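Local coordinates for threonine--tRNA ligase catalytic subunit (Aeropyrum pernix, PDB 3A32), which probably catalyses the attachment of threonine to tRNA(Thr), first activating the amino acid with ATP and then transferring it to the acceptor end, at residues A[357-360]-A[361-365]; A[401-405]-A[406-410]. All coordinates share one frame; numbering follows the deposited sequence.

Overall arrangement
Both contacts lie in the anticodon-binding domain, away from the zinc site of the catalytic core. Contact 1 comes first along the chain. It is a turn in the middle of helix 353-369, which links the parallel strands 341-347 and 373-380. Contact 2 follows, where strand 399-403 of the same mixed sheet passes into the short helix 405-410. Their centres are about 12 Å apart, and they touch directly. Ile-403 of contact 2 packs on Leu-359, Ala-360 and Ile-363 of contact 1. Val-408 reaches Leu-359 as well. The two local contacts therefore share one hydrophobic layer between helix and sheet in this domain.

Contact 1 (A[357-360]-A[361-365])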
loop_
_atom_site.group_PDB
_atom_site.type_symbol
_atom_site.label_atom_id
_atom_site.label_comp_id
_atom_site.label_asym_id
_atom_site.label_seq_id
_atom_site.Cartn_x
_atom_site.Cartn_y
_atom_site.Cartn_z
ATOM N N GLU A 357 -35.586 7.299 -10.423
ATOM C CA GLU A 357 -34.368 7.147 -11.204
ATOM C C GLU A 357 -33.427 8.307 -10.917
ATOM O O GLU A 357 -32.249 8.075 -10.674
ATOM C CB GLU A 357 -34.675 6.951 -12.707
ATOM C CG GLU A 357 -33.456 7.134 -13.655
ATOM C CD GLU A 357 -32.396 6.017 -13.524
ATOM O OE1 GLU A 357 -32.774 4.853 -13.219
ATOM O OE2 GLU A 357 -31.184 6.298 -13.732
ATOM N N ASP A 358 -33.945 9.532 -10.885
ATOM C CA ASP A 358 -33.136 10.685 -10.567
ATOM C C ASP A 358 -32.621 10.689 -9.112
ATOM O O ASP A 358 -31.502 11.102 -8.863
ATOM C CB ASP A 358 -33.879 12.002 -10.882
ATOM C CG ASP A 358 -34.211 12.172 -12.407
ATOM O OD1 ASP A 358 -33.764 11.364 -13.271
ATOM O OD2 ASP A 358 -34.932 13.139 -12.742
ATOM N N LEU A 359 -33.441 10.275 -8.155
ATOM C CA LEU A 359 -32.980 10.127 -6.773
ATOM C C LEU A 359 -31.844 9.097 -6.616
ATOM O O LEU A 359 -30.786 9.412 -6.063
ATOM C CB LEU A 359 -34.153 9.853 -5.797
ATOM C CG LEU A 359 -33.838 9.961 -4.286
ATOM C CD1 LEU A 359 -33.318 11.328 -3.877
ATOM C CD2 LEU A 359 -35.036 9.527 -3.389
ATOM N N ALA A 360 -32.064 7.884 -7.119
ATOM C CA ALA A 360 -31.080 6.793 -7.067
ATOM C C ALA A 360 -29.740 7.188 -7.695
ATOM O O ALA A 360 -28.675 7.083 -7.075
ATOM C CB ALA A 360 -31.650 5.529 -7.762
ATOM N N SER A 361 -29.820 7.639 -8.935
ATOM C CA SER A 361 -28.703 8.140 -9.690
ATOM C C SER A 361 -27.938 9.276 -8.972
ATOM O O SER A 361 -26.697 9.226 -8.855
ATOM C CB SER A 361 -29.225 8.560 -11.088
ATOM O OG SER A 361 -28.235 9.232 -11.843
ATOM N N SER A 362 -28.652 10.288 -8.467
ATOM C CA SER A 362 -27.982 11.360 -7.714
ATOM C C SER A 362 -27.341 10.889 -6.404
ATOM O O SER A 362 -26.207 11.269 -6.092
ATOM C CB SER A 362 -28.928 12.478 -7.412
ATOM O OG SER A 362 -29.304 13.082 -8.606
ATOM N N ILE A 363 -28.064 10.079 -5.628
ATOM C CA ILE A 363 -27.471 9.479 -4.415
ATOM C C ILE A 363 -26.210 8.688 -4.795
ATOM O O ILE A 363 -25.175 8.882 -4.192
ATOM C CB ILE A 363 -28.478 8.591 -3.604
ATOM C CG1 ILE A 363 -29.594 9.465 -2.978
ATOM C CG2 ILE A 363 -27.721 7.745 -2.519
ATOM C CD1 ILE A 363 -30.805 8.669 -2.400
ATOM N N ALA A 364 -26.287 7.835 -5.811
ATOM C CA ALA A 364 -25.125 7.047 -6.251
ATOM C C ALA A 364 -23.948 7.931 -6.572
ATOM O O ALA A 364 -22.850 7.710 -6.033
ATOM C CB ALA A 364 -25.473 6.162 -7.448
ATOM N N LYS A 365 -24.162 8.943 -7.420
ATOM C CA LYS A 365 -23.090 9.895 -7.763
ATOM C C LYS A 365 -22.536 10.589 -6.537
ATOM O O LYS A 365 -21.328 10.764 -6.426
ATOM C CB LYS A 365 -23.554 10.987 -8.750
ATOM C CG LYS A 365 -23.762 10.521 -10.180
ATOM C CD LYS A 365 -24.500 11.631 -11.050
ATOM C CE LYS A 365 -25.082 11.040 -12.366
ATOM N NZ LYS A 365 -24.612 9.633 -12.667
#
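Asp-358 O is gripped twice by Ser-362, one helical turn later. The backbone N of Ser-362 gives a hydrogen bond of 3.0 Å to Asp-358 O, and Ser-362 OG gives a second one to the same oxygen. The two donors arrive from opposite faces of the carbonyl plane. The amide sits well above the plane, 36° out of it, while the hydroxyl is less tilted. With OG beside its own backbone N and anti to its carbonyl carbon (chi1 -66°), the hydroxyl is placed to reach back to Asp-358 O. This second bond uses the hydroxyl's proton within the helix.

The other backbone bonds of the turn are regular. Ser-361 N meets Glu-357 O at 3.0 Å, Ile-363 N meets Leu-359 O at 2.8 Å, and Ala-364 N meets Ala-360 O. The Ile-363 bond is nearly straight, with 172° at the hydrogen.

Glu-357 bends at chi2 and brings Glu-357 OE2 to 4.0 Å from Ser-361 CB. Its OE1 forms a salt bridge with Lys-347.

On the buried side, Leu-359 and Ile-363 cross obliquely. The end methyl CD1 of Ile-363 lies 3.8 Å from Leu-359 CG and almost as near to Leu-359 CD1. The CG1 atom of Ile-363 also rests 3.3 Å from Leu-359 O. Ile-363 continues onto Ala-438 and Leu-442 of helix 435-457. Ala-360 and Ala-364 lie against strands 341-347 and 373-380, respectively. This is the crossover helix of a beta-alpha-beta unit, one face packed on the sheet of the anticodon-binding domain.

Contact 2 (A[401-405]-A[406-410]); sequences VFIGA and KEVRE. With SO4 (sulfate ion), chain D.
Glu-407 turns its carboxylate back to the N-H of Gly-404, the N-cap of helix 405-410. This is the N3 half of a capping box; the glycine has no side chain to supply the other half. CG of Glu-407 stands beside its own backbone N (chi1 -71°), and a bend at chi2 (66°) folds the chain over the cap. Glu-407 OE1 then receives Gly-404 N at 2.7 Å on its anti side, somewhat out of the carboxylate plane. The bond is bent, with 137° at the hydrogen. Glu-407 CG itself lies 3.2 Å from Phe-402 O. With an alanine in place of Glu-407, the N-H of Gly-404 would probably lose its carboxylate mate and the cap would be weaker.

Val-408 N bonds to Gly-404 O almost straight, at 3.0 Å. Beside it, Ile-403 CG2 and Val-408 CG2 meet at 4.1 Å, their side chains crossing at about a right angle. This pair spans the cap as a hydrophobic staple.

Arg-409 runs extended from CG to NE past Ala-405 O. Ala-405 CB sits over one guanidinium face, toward its rim. Lys-406 bends at chi3 and chi4 beside a sulfate, probably from the crystallisation liquor, that Arg-427 also binds; Lys-406 NZ donates to sulfate O1 at 2.8 Å.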
loop_
_atom_site.group_PDB
_atom_site.type_symbol
_atom_site.label_atom_id
_atom_site.label_comp_id
_atom_site.label_asym_id
_atom_site.label_seq_id
_atom_site.Cartn_x
_atom_site.Cartn_y
_atom_site.Cartn_z
ATOM N N VAL A 401 -29.682 0.418 0.006
ATOM C CA VAL A 401 -30.552 1.624 0.034
ATOM C C VAL A 401 -31.660 1.394 -0.982
ATOM O O VAL A 401 -31.394 1.252 -2.166
ATOM C CB VAL A 401 -29.764 2.955 -0.254
ATOM C CG1 VAL A 401 -30.692 4.191 -0.223
ATOM C CG2 VAL A 401 -28.585 3.124 0.758
ATOM N N PHE A 402 -32.879 1.251 -0.501
ATOM C CA PHE A 402 -34.013 0.945 -1.374
ATOM C C PHE A 402 -34.738 2.210 -1.719
ATOM O O PHE A 402 -35.168 2.951 -0.823
ATOM C CB PHE A 402 -34.986 -0.053 -0.727
ATOM C CG PHE A 402 -34.423 -1.465 -0.636
ATOM C CD1 PHE A 402 -34.451 -2.316 -1.740
ATOM C CD2 PHE A 402 -33.849 -1.924 0.553
ATOM C CE1 PHE A 402 -33.928 -3.606 -1.665
ATOM C CE2 PHE A 402 -33.319 -3.211 0.637
ATOM C CZ PHE A 402 -33.364 -4.069 -0.462
ATOM N N ILE A 403 -34.819 2.497 -3.013
ATOM C CA ILE A 403 -35.538 3.676 -3.437
ATOM C C ILE A 403 -36.704 3.322 -4.333
ATOM O O ILE A 403 -36.515 3.032 -5.490
ATOM C CB ILE A 403 -34.680 4.719 -4.111
ATOM C CG1 ILE A 403 -33.484 5.074 -3.204
ATOM C CG2 ILE A 403 -35.598 6.002 -4.407
ATOM C CD1 ILE A 403 -32.352 5.637 -3.894
ATOM N N GLY A 404 -37.902 3.303 -3.739
ATOM C CA GLY A 404 -39.146 3.120 -4.487
ATOM C C GLY A 404 -40.077 4.338 -4.385
ATOM O O GLY A 404 -39.705 5.393 -3.867
ATOM N N ALA A 405 -41.277 4.173 -4.916
ATOM C CA ALA A 405 -42.334 5.196 -4.926
ATOM C C ALA A 405 -42.609 5.737 -3.523
ATOM O O ALA A 405 -42.783 6.920 -3.339
ATOM C CB ALA A 405 -43.620 4.569 -5.508
ATOM N N LYS A 406 -42.700 4.845 -2.546
ATOM C CA LYS A 406 -42.965 5.169 -1.150
ATOM C C LYS A 406 -41.859 6.061 -0.576
ATOM O O LYS A 406 -42.128 7.020 0.131
ATOM C CB LYS A 406 -43.045 3.853 -0.348
ATOM C CG LYS A 406 -43.557 4.047 1.084
ATOM C CD LYS A 406 -43.810 2.700 1.861
ATOM C CE LYS A 406 -44.545 1.609 1.012
ATOM N NZ LYS A 406 -45.688 0.845 1.741
ATOM N N GLU A 407 -40.600 5.713 -0.850
ATOM C CA GLU A 407 -39.442 6.486 -0.389
ATOM C C GLU A 407 -39.431 7.883 -0.973
ATOM O O GLU A 407 -39.162 8.854 -0.289
ATOM C CB GLU A 407 -38.105 5.783 -0.758
ATOM C CG GLU A 407 -37.817 4.513 0.050
ATOM C CD GLU A 407 -38.796 3.396 -0.242
ATOM O OE1 GLU A 407 -39.201 3.200 -1.417
ATOM O OE2 GLU A 407 -39.184 2.729 0.710
ATOM N N VAL A 408 -39.675 7.970 -2.261
ATOM C CA VAL A 408 -39.819 9.268 -2.887
ATOM C C VAL A 408 -41.019 10.109 -2.279
ATOM O O VAL A 408 -40.862 11.290 -1.956
ATOM C CB VAL A 408 -39.999 9.059 -4.376
ATOM C CG1 VAL A 408 -40.541 10.286 -5.015
ATOM C CG2 VAL A 408 -38.650 8.593 -5.030
ATOM N N ARG A 409 -42.197 9.511 -2.122
ATOM C CA ARG A 409 -43.366 10.279 -1.686
ATOM C C ARG A 409 -43.308 10.649 -0.217
ATOM O O ARG A 409 -43.777 11.729 0.192
ATOM C CB ARG A 409 -44.628 9.484 -1.961
ATOM C CG ARG A 409 -45.004 9.403 -3.409
ATOM C CD ARG A 409 -45.848 8.147 -3.655
ATOM N NE ARG A 409 -46.244 8.147 -5.062
ATOM C CZ ARG A 409 -46.904 7.159 -5.675
ATOM N NH1 ARG A 409 -47.277 6.070 -5.005
ATOM N NH2 ARG A 409 -47.202 7.282 -6.966
ATOM N N GLU A 410 -42.726 9.763 0.593
ATOM C CA GLU A 410 -42.660 10.007 2.047
ATOM C C GLU A 410 -41.395 10.689 2.462
ATOM O O GLU A 410 -41.284 11.134 3.619
ATOM C CB GLU A 410 -42.789 8.705 2.813
ATOM C CG GLU A 410 -44.126 8.103 2.557
ATOM C CD GLU A 410 -44.318 6.772 3.207
ATOM O OE1 GLU A 410 -43.403 6.315 3.949
ATOM O OE2 GLU A 410 -45.399 6.190 2.945
HETATM S S SO4 D . -42.981 0.017 4.645
HETATM O O1 SO4 D . -44.167 -0.254 3.841
HETATM O O2 SO4 D . -43.421 0.730 5.854
HETATM O O3 SO4 D . -42.334 -1.252 4.962
HETATM O O4 SO4 D . -42.009 0.754 3.835
#